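Ribosome inactivating type 1 protein (Iris hollandica, PDB 3MVG) belongs to the type 1 ribosome-inactivating proteins, the single-chain members of a plant toxin family named for putting ribosomes out of action. Local coordinates at residues G213-Q218 / I232-K237; T31-I36 / E207-E212. One frame throughout, in Å; residues are numbered along the deposited sequence.

In the fold
The two contacts lie side by side near one end of the molecule, their centres about 9 Å apart and both more than 20 Å from the centre of the chain. Contact 2 comes first in sequence, setting the small hairpin 32-37 against the end of helix 201-210. After a short loop the chain enters strand 215-223, which pairs with strand 229-234 in contact 1. Helix 235-240 ties the two together, because Val235 at its start, in one of its conformers, packs on His34, Val208 and Ala211. Residues 31-36, some 170 positions before the helix end they pack on, are thus brought up to the later antiparallel hairpin. Residues of both contacts also touch the second subunit.

Contact 1: residues G213-Q218 / I232-K237; sequences GGRFLQ and ISDVEK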
ATOM      1  N   GLY A 213     -18.269 -13.377 -14.249  1.00 18.32           N
ATOM      2  CA  GLY A 213     -17.985 -12.081 -14.849  1.00 18.81           C
ATOM      3  C   GLY A 213     -17.376 -11.122 -13.839  1.00 18.40           C
ATOM      4  O   GLY A 213     -17.614  -9.917 -13.897  1.00 18.90           O
ATOM      5  N   GLY A 214     -16.598 -11.671 -12.903  1.00 18.49           N
ATOM      6  CA  GLY A 214     -15.971 -10.883 -11.844  1.00 18.00           C
ATOM      7  C   GLY A 214     -16.874 -10.525 -10.674  1.00 17.86           C
ATOM      8  O   GLY A 214     -16.397  -9.996  -9.673  1.00 17.57           O
ATOM      9  N   ARG A 215     -18.170 -10.811 -10.783  1.00 17.93           N
ATOM     10  CA  ARG A 215     -19.126 -10.460  -9.728  1.00 17.65           C
ATOM     11  C   ARG A 215     -19.270 -11.585  -8.714  1.00 16.66           C
ATOM     12  O   ARG A 215     -19.432 -12.750  -9.080  1.00 16.61           O
ATOM     13  CB  ARG A 215     -20.505 -10.116 -10.315  1.00 18.30           C
ATOM     14  CG  ARG A 215     -20.532  -8.911 -11.271  1.00 21.16           C
ATOM     15  CD  ARG A 215     -20.309  -7.580 -10.556  0.70 24.83           C
ATOM     16  NE  ARG A 215     -21.339  -7.300  -9.553  1.00 28.16           N
ATOM     17  CZ  ARG A 215     -21.297  -6.291  -8.684  1.00 29.60           C
ATOM     18  NH1 ARG A 215     -20.272  -5.445  -8.677  1.00 31.06           N
ATOM     19  NH2 ARG A 215     -22.287  -6.131  -7.816  1.00 30.63           N
ATOM     20  N   PHE A 216     -19.212 -11.236  -7.432  1.00 15.99           N
ATOM     21  CA  PHE A 216     -19.355 -12.223  -6.363  1.00 16.09           C
ATOM     22  C   PHE A 216     -20.767 -12.802  -6.330  1.00 16.78           C
ATOM     23  O   PHE A 216     -21.751 -12.065  -6.434  1.00 17.29           O
ATOM     24  CB  PHE A 216     -19.101 -11.572  -5.001  1.00 16.01           C
ATOM     25  CG  PHE A 216     -17.645 -11.356  -4.656  1.00 15.03           C
ATOM     26  CD1 PHE A 216     -16.619 -11.601  -5.570  1.00 14.99           C
ATOM     27  CD2 PHE A 216     -17.314 -10.863  -3.395  1.00 15.64           C
ATOM     28  CE1 PHE A 216     -15.281 -11.383  -5.209  1.00 14.28           C
ATOM     29  CE2 PHE A 216     -15.990 -10.643  -3.031  1.00 15.84           C
ATOM     30  CZ  PHE A 216     -14.976 -10.901  -3.934  1.00 15.41           C
ATOM     31  N   LEU A 217     -20.862 -14.112  -6.148  1.00 16.99           N
ATOM     32  CA  LEU A 217     -22.154 -14.751  -5.893  1.00 17.96           C
ATOM     33  C   LEU A 217     -22.734 -14.293  -4.554  1.00 18.38           C
ATOM     34  O   LEU A 217     -23.948 -14.110  -4.422  1.00 18.84           O
ATOM     35  CB  LEU A 217     -22.024 -16.274  -5.921  1.00 18.43           C
ATOM     36  CG  LEU A 217     -21.428 -16.957  -7.158  1.00 19.96           C
ATOM     37  CD1 LEU A 217     -21.395 -18.465  -6.940  1.00 21.65           C
ATOM     38  CD2 LEU A 217     -22.179 -16.609  -8.444  1.00 22.48           C
ATOM     39  N   GLN A 218     -21.860 -14.112  -3.566  1.00 18.16           N
ATOM     40  CA  GLN A 218     -22.254 -13.661  -2.238  1.00 18.40           C
ATOM     41  C   GLN A 218     -21.372 -12.490  -1.810  1.00 18.22           C
ATOM     42  O   GLN A 218     -20.229 -12.691  -1.377  1.00 18.49           O
ATOM     43  CB  GLN A 218     -22.159 -14.806  -1.222  1.00 18.29           C
ATOM     44  CG  GLN A 218     -23.146 -15.947  -1.448  1.00 20.67           C
ATOM     45  CD  GLN A 218     -24.605 -15.518  -1.347  0.70 22.01           C
ATOM     46  OE1 GLN A 218     -24.965 -14.652  -0.541  0.70 22.81           O
ATOM     47  NE2 GLN A 218     -25.455 -16.135  -2.163  0.70 23.65           N
ATOM     48  N   ILE A 232     -17.929  -5.764  -0.233  1.00 14.06           N
ATOM     49  CA  ILE A 232     -17.100  -6.163  -1.370  1.00 14.34           C
ATOM     50  C   ILE A 232     -17.925  -7.092  -2.259  1.00 14.56           C
ATOM     51  O   ILE A 232     -18.318  -8.171  -1.831  1.00 14.86           O
ATOM     52  CB  ILE A 232     -15.810  -6.893  -0.901  1.00 14.22           C
ATOM     53  CG1 ILE A 232     -15.109  -6.131   0.238  1.00 15.13           C
ATOM     54  CG2 ILE A 232     -14.873  -7.163  -2.085  1.00 14.11           C
ATOM     55  CD1 ILE A 232     -14.691  -4.702  -0.080  1.00 16.30           C
ATOM     56  N   SER A 233     -18.168  -6.669  -3.499  1.00 15.03           N
ATOM     57  CA  SER A 233     -19.116  -7.358  -4.379  1.00 15.42           C
ATOM     58  C   SER A 233     -18.490  -7.907  -5.653  1.00 15.16           C
ATOM     59  O   SER A 233     -19.161  -8.565  -6.444  1.00 15.16           O
ATOM     60  CB  SER A 233     -20.261  -6.419  -4.760  1.00 15.95           C
ATOM     61  OG  SER A 233     -20.988  -6.031  -3.615  1.00 17.80           O
ATOM     62  N   ASP A 234     -17.210  -7.635  -5.872  1.00 14.97           N
ATOM     63  CA  ASP A 234     -16.559  -8.093  -7.095  1.00 15.04           C
ATOM     64  C   ASP A 234     -15.064  -8.319  -6.901  1.00 14.49           C
ATOM     65  O   ASP A 234     -14.477  -7.855  -5.908  1.00 13.91           O
ATOM     66  CB  ASP A 234     -16.853  -7.152  -8.279  1.00 15.89           C
ATOM     67  CG  ASP A 234     -16.390  -5.742  -8.035  1.00 18.67           C
ATOM     68  OD1 ASP A 234     -17.244  -4.837  -7.954  1.00 23.94           O
ATOM     69  OD2 ASP A 234     -15.174  -5.522  -7.921  1.00 21.71           O
ATOM     70  N   VAL A 235     -14.456  -9.031  -7.843  0.50 14.36           N
ATOM     71  CA  VAL A 235     -13.045  -9.377  -7.749  0.50 14.28           C
ATOM     72  C   VAL A 235     -12.143  -8.151  -7.751  0.50 14.25           C
ATOM     73  O   VAL A 235     -11.186  -8.078  -6.977  0.50 13.90           O
ATOM     74  CB  VAL A 235     -12.613 -10.296  -8.892  0.50 14.45           C
ATOM     75  CG1 VAL A 235     -11.142 -10.585  -8.759  0.50 15.04           C
ATOM     76  CG2 VAL A 235     -13.421 -11.576  -8.868  0.50 14.37           C
ATOM     77  N   GLU A 236     -12.447  -7.183  -8.612  1.00 13.82           N
ATOM     78  CA  GLU A 236     -11.611  -5.997  -8.728  1.00 14.42           C
ATOM     79  C   GLU A 236     -11.542  -5.264  -7.391  1.00 14.17           C
ATOM     80  O   GLU A 236     -10.461  -4.849  -6.976  1.00 13.60           O
ATOM     81  CB  GLU A 236     -12.075  -5.087  -9.866  1.00 15.00           C
ATOM     82  CG  GLU A 236     -11.211  -3.841 -10.033  1.00 17.15           C
ATOM     83  CD  GLU A 236     -11.711  -2.672  -9.201  0.70 18.16           C
ATOM     84  OE1 GLU A 236     -12.892  -2.302  -9.346  0.70 19.43           O
ATOM     85  OE2 GLU A 236     -10.930  -2.115  -8.403  0.70 18.62           O
ATOM     86  N   LYS A 237     -12.673  -5.135  -6.703  1.00 13.87           N
ATOM     87  CA  LYS A 237     -12.679  -4.484  -5.400  1.00 13.49           C
ATOM     88  C   LYS A 237     -11.863  -5.280  -4.374  1.00 12.94           C
ATOM     89  O   LYS A 237     -11.114  -4.706  -3.585  1.00 12.77           O
ATOM     90  CB  LYS A 237     -14.108  -4.240  -4.895  1.00 14.26           C
ATOM     91  CG  LYS A 237     -14.160  -3.414  -3.622  1.00 16.67           C
ATOM     92  CD  LYS A 237     -15.479  -2.703  -3.433  0.50 18.62           C
ATOM     93  CE  LYS A 237     -15.422  -1.781  -2.231  0.50 19.64           C
ATOM     94  NZ  LYS A 237     -16.755  -1.212  -1.889  0.50 20.84           N
TER
HETATM   95  O   HOH W   1     -21.876  -9.387  -6.671  1.00 28.47           O
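Arg215 and Asp234 face each other as an antiparallel, non-hydrogen-bonded pair in the hairpin of strands 215-223 and 229-234, just where the second strand passes into helix 235-240. Backbone bonds flank them: Phe216 N to Ser233 O, 2.8 Å, and Val235 N to Gly214 O, also 2.8 Å. Positive phi (80°) at Gly214 suits a residue without a side chain. Water 1 donates to both Ser233 O and Phe216 O (2.7 Å to the latter), so Ser233 O takes two bonds.

On the buried side of the hairpin Phe216 lays one ring face over the backbone, with Asp234 N 3.9 Å above the ring plane, while Phe216 CE2 touches Ile232 CG2 at 3.8 Å. Val208 and Ala238 also pack on this buried aromatic. On the opposite side, the Arg215 chain bends at chi2 and chi3, which folds the guanidinium back over Ser233 O and brings NH1 to 3.2 Å from Asp234 OD1 in a salt bridge, the two planes 45° apart.

Asp234 is also the N-cap: its OD2 accepts from Lys237 N at 2.8 Å. With one oxygen serving the helix start and the other a cation, its carboxylate is probably held as the anion, and its rotation is probably restrained.

Contact 2: residues T31-I36 / E207-E212; sequences TSVHDI and EVQRAE
A type I' beta turn, Val33 to Ile36, closes the small hairpin 32-37, and it lays Val33, His34 and Ile36 against Val208 and Gln209 in the last turn of helix 201-210. The turn is held by a reciprocal pair of backbone bonds between Val33 and Ile36, the shorter running from Val33 N to Ile36 O at 2.8 Å. His34 and Asp35 at its corner both have positive phi, the left-handed conformation that this turn demands and that suits the tight hairpins of twisted strands.

Branched aliphatic residues make the apolar part. A chi1 of 168° swings Val208 CG1 away from the backbone N, to where Val33 CG1 meets it at 4.2 Å and His34 CD2 also packs on it. Ile36 CD1 and Val235 of helix 235-240, each in one of two conformers, add to the same patch.

The imidazole reaches past Val208 toward the helix end, the two side chains lying alongside one another head to tail. Its CD2 edge comes to 3.5 Å from Val208 O, which lies near the ring plane, a position consistent with a weak, bent C-H...O contact. A histidine fits here because the same ring edge also offers a nitrogen to water. Gln209 belongs to the contact through its aliphatic part: Val33 CG1 rests on Gln209 CG, while the amide beyond binds Leu248 O and Trp250 N. Water 2 lies in the imidazole plane, 2.7 Å from His34 NE2 and 2.9 Å from both Val208 O and the loop carbonyl Ala211 O, between which it may divide its protons.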
ATOM      1  N   THR A  31      -0.445 -20.674 -10.443  1.00 11.22           N
ATOM      2  CA  THR A  31      -1.771 -20.403 -11.000  1.00 11.64           C
ATOM      3  C   THR A  31      -2.255 -19.035 -10.528  1.00 11.68           C
ATOM      4  O   THR A  31      -2.077 -18.659  -9.363  1.00 11.27           O
ATOM      5  CB  THR A  31      -2.774 -21.507 -10.616  1.00 11.77           C
ATOM      6  OG1 THR A  31      -2.315 -22.755 -11.149  1.00 12.03           O
ATOM      7  CG2 THR A  31      -4.178 -21.224 -11.159  1.00 12.82           C
ATOM      8  N   SER A  32      -2.848 -18.300 -11.463  1.00 12.57           N
ATOM      9  CA  SER A  32      -3.359 -16.956 -11.251  1.00 13.72           C
ATOM     10  C   SER A  32      -4.868 -17.004 -11.449  1.00 13.62           C
ATOM     11  O   SER A  32      -5.342 -17.566 -12.446  1.00 14.83           O
ATOM     12  CB  SER A  32      -2.733 -16.024 -12.293  1.00 14.24           C
ATOM     13  OG  SER A  32      -3.126 -14.674 -12.112  1.00 15.64           O
ATOM     14  N   VAL A  33      -5.625 -16.446 -10.508  1.00 12.83           N
ATOM     15  CA  VAL A  33      -7.083 -16.329 -10.657  1.00 12.31           C
ATOM     16  C   VAL A  33      -7.447 -14.857 -10.495  1.00 11.59           C
ATOM     17  O   VAL A  33      -7.211 -14.265  -9.434  1.00 11.17           O
ATOM     18  CB  VAL A  33      -7.855 -17.205  -9.633  1.00 12.10           C
ATOM     19  CG1 VAL A  33      -9.359 -17.030  -9.802  1.00 14.00           C
ATOM     20  CG2 VAL A  33      -7.485 -18.686  -9.789  1.00 13.78           C
ATOM     21  N   HIS A  34      -7.996 -14.257 -11.552  1.00 11.42           N
ATOM     22  CA  HIS A  34      -8.274 -12.811 -11.570  1.00 11.68           C
ATOM     23  C   HIS A  34      -7.076 -11.982 -11.106  1.00 10.91           C
ATOM     24  O   HIS A  34      -7.220 -11.013 -10.353  1.00 10.99           O
ATOM     25  CB  HIS A  34      -9.513 -12.470 -10.744  1.00 12.67           C
ATOM     26  CG  HIS A  34     -10.774 -13.059 -11.288  1.00 14.12           C
ATOM     27  ND1 HIS A  34     -11.387 -12.567 -12.420  1.00 16.32           N
ATOM     28  CD2 HIS A  34     -11.535 -14.094 -10.860  1.00 14.27           C
ATOM     29  CE1 HIS A  34     -12.476 -13.277 -12.664  1.00 16.16           C
ATOM     30  NE2 HIS A  34     -12.586 -14.211 -11.737  1.00 16.56           N
ATOM     31  N   ASP A  35      -5.892 -12.396 -11.556  1.00 10.43           N
ATOM     32  CA  ASP A  35      -4.630 -11.698 -11.281  1.00 10.30           C
ATOM     33  C   ASP A  35      -4.191 -11.733  -9.818  1.00 10.17           C
ATOM     34  O   ASP A  35      -3.387 -10.897  -9.389  1.00 10.60           O
ATOM     35  CB  ASP A  35      -4.630 -10.279 -11.863  1.00 10.82           C
ATOM     36  CG  ASP A  35      -4.640 -10.286 -13.370  1.00 11.03           C
ATOM     37  OD1 ASP A  35      -4.074 -11.226 -13.970  1.00 12.84           O
ATOM     38  OD2 ASP A  35      -5.219  -9.357 -13.959  1.00 12.72           O
ATOM     39  N   ILE A  36      -4.727 -12.699  -9.073  0.50 10.05           N
ATOM     40  CA  ILE A  36      -4.291 -12.981  -7.715  0.50 10.14           C
ATOM     41  C   ILE A  36      -3.734 -14.406  -7.692  0.50  9.98           C
ATOM     42  O   ILE A  36      -4.353 -15.326  -8.240  0.50 10.12           O
ATOM     43  CB  ILE A  36      -5.439 -12.844  -6.692  0.50 10.33           C
ATOM     44  CG1 ILE A  36      -6.190 -11.523  -6.890  0.50 11.03           C
ATOM     45  CG2 ILE A  36      -4.900 -12.959  -5.265  0.50 10.28           C
ATOM     46  CD1 ILE A  36      -7.384 -11.369  -5.989  0.50 11.23           C
ATOM     47  N   GLU A 207     -14.970 -16.439  -2.799  1.00 12.95           N
ATOM     48  CA  GLU A 207     -15.791 -15.598  -3.667  1.00 13.55           C
ATOM     49  C   GLU A 207     -15.050 -15.211  -4.944  1.00 13.42           C
ATOM     50  O   GLU A 207     -15.638 -15.184  -6.026  1.00 13.68           O
ATOM     51  CB  GLU A 207     -16.308 -14.356  -2.936  1.00 13.78           C
ATOM     52  CG  GLU A 207     -17.342 -14.644  -1.829  1.00 15.01           C
ATOM     53  CD  GLU A 207     -18.550 -15.433  -2.311  1.00 17.11           C
ATOM     54  OE1 GLU A 207     -19.079 -15.125  -3.401  1.00 18.77           O
ATOM     55  OE2 GLU A 207     -18.975 -16.356  -1.589  1.00 19.96           O
ATOM     56  N   VAL A 208     -13.750 -14.945  -4.842  1.00 12.91           N
ATOM     57  CA  VAL A 208     -12.970 -14.660  -6.044  1.00 12.83           C
ATOM     58  C   VAL A 208     -12.990 -15.853  -7.011  1.00 12.76           C
ATOM     59  O   VAL A 208     -13.157 -15.672  -8.224  1.00 13.03           O
ATOM     60  CB  VAL A 208     -11.531 -14.204  -5.707  1.00 12.38           C
ATOM     61  CG1 VAL A 208     -10.641 -14.189  -6.957  1.00 12.75           C
ATOM     62  CG2 VAL A 208     -11.558 -12.843  -5.057  1.00 13.69           C
ATOM     63  N   GLN A 209     -12.835 -17.057  -6.469  1.00 13.20           N
ATOM     64  CA  GLN A 209     -12.792 -18.266  -7.296  1.00 13.71           C
ATOM     65  C   GLN A 209     -14.140 -18.640  -7.919  1.00 14.69           C
ATOM     66  O   GLN A 209     -14.170 -19.247  -8.992  1.00 16.06           O
ATOM     67  CB  GLN A 209     -12.187 -19.445  -6.531  1.00 13.09           C
ATOM     68  CG  GLN A 209     -10.682 -19.302  -6.355  1.00 12.79           C
ATOM     69  CD  GLN A 209     -10.139 -20.176  -5.260  1.00 12.22           C
ATOM     70  OE1 GLN A 209      -9.835 -21.346  -5.474  1.00 12.04           O
ATOM     71  NE2 GLN A 209     -10.010 -19.609  -4.067  1.00 13.06           N
ATOM     72  N   ARG A 210     -15.236 -18.261  -7.267  1.00 15.28           N
ATOM     73  CA  ARG A 210     -16.586 -18.604  -7.738  1.00 16.40           C
ATOM     74  C   ARG A 210     -17.250 -17.472  -8.516  1.00 16.41           C
ATOM     75  O   ARG A 210     -18.366 -17.638  -9.031  1.00 16.63           O
ATOM     76  CB  ARG A 210     -17.478 -18.982  -6.559  1.00 17.19           C
ATOM     77  CG  ARG A 210     -16.991 -20.159  -5.746  1.00 19.47           C
ATOM     78  CD  ARG A 210     -18.061 -20.616  -4.779  1.00 21.98           C
ATOM     79  NE  ARG A 210     -19.185 -21.228  -5.490  1.00 23.88           N
ATOM     80  CZ  ARG A 210     -20.155 -21.936  -4.914  0.70 24.87           C
ATOM     81  NH1 ARG A 210     -20.159 -22.135  -3.601  0.70 25.53           N
ATOM     82  NH2 ARG A 210     -21.125 -22.451  -5.657  0.70 25.18           N
ATOM     83  N   ALA A 211     -16.584 -16.325  -8.614  1.00 16.19           N
ATOM     84  CA  ALA A 211     -17.183 -15.145  -9.235  1.00 16.42           C
ATOM     85  C   ALA A 211     -17.528 -15.388 -10.703  1.00 16.80           C
ATOM     86  O   ALA A 211     -16.837 -16.134 -11.400  1.00 16.67           O
ATOM     87  CB  ALA A 211     -16.263 -13.951  -9.101  1.00 16.29           C
ATOM     88  N   GLU A 212     -18.612 -14.757 -11.149  1.00 17.31           N
ATOM     89  CA  GLU A 212     -19.071 -14.866 -12.530  1.00 18.02           C
ATOM     90  C   GLU A 212     -19.024 -13.491 -13.160  1.00 18.09           C
ATOM     91  O   GLU A 212     -19.633 -12.547 -12.653  1.00 17.94           O
ATOM     92  CB  GLU A 212     -20.480 -15.455 -12.582  1.00 18.57           C
ATOM     93  CG  GLU A 212     -20.492 -16.938 -12.254  1.00 19.46           C
ATOM     94  CD  GLU A 212     -21.879 -17.544 -12.222  0.70 20.37           C
ATOM     95  OE1 GLU A 212     -22.851 -16.853 -12.585  0.70 21.68           O
ATOM     96  OE2 GLU A 212     -21.987 -18.719 -11.828  0.70 22.57           O
TER
HETATM   97  O   HOH W   2     -14.005 -16.405 -10.910  1.00 19.15           O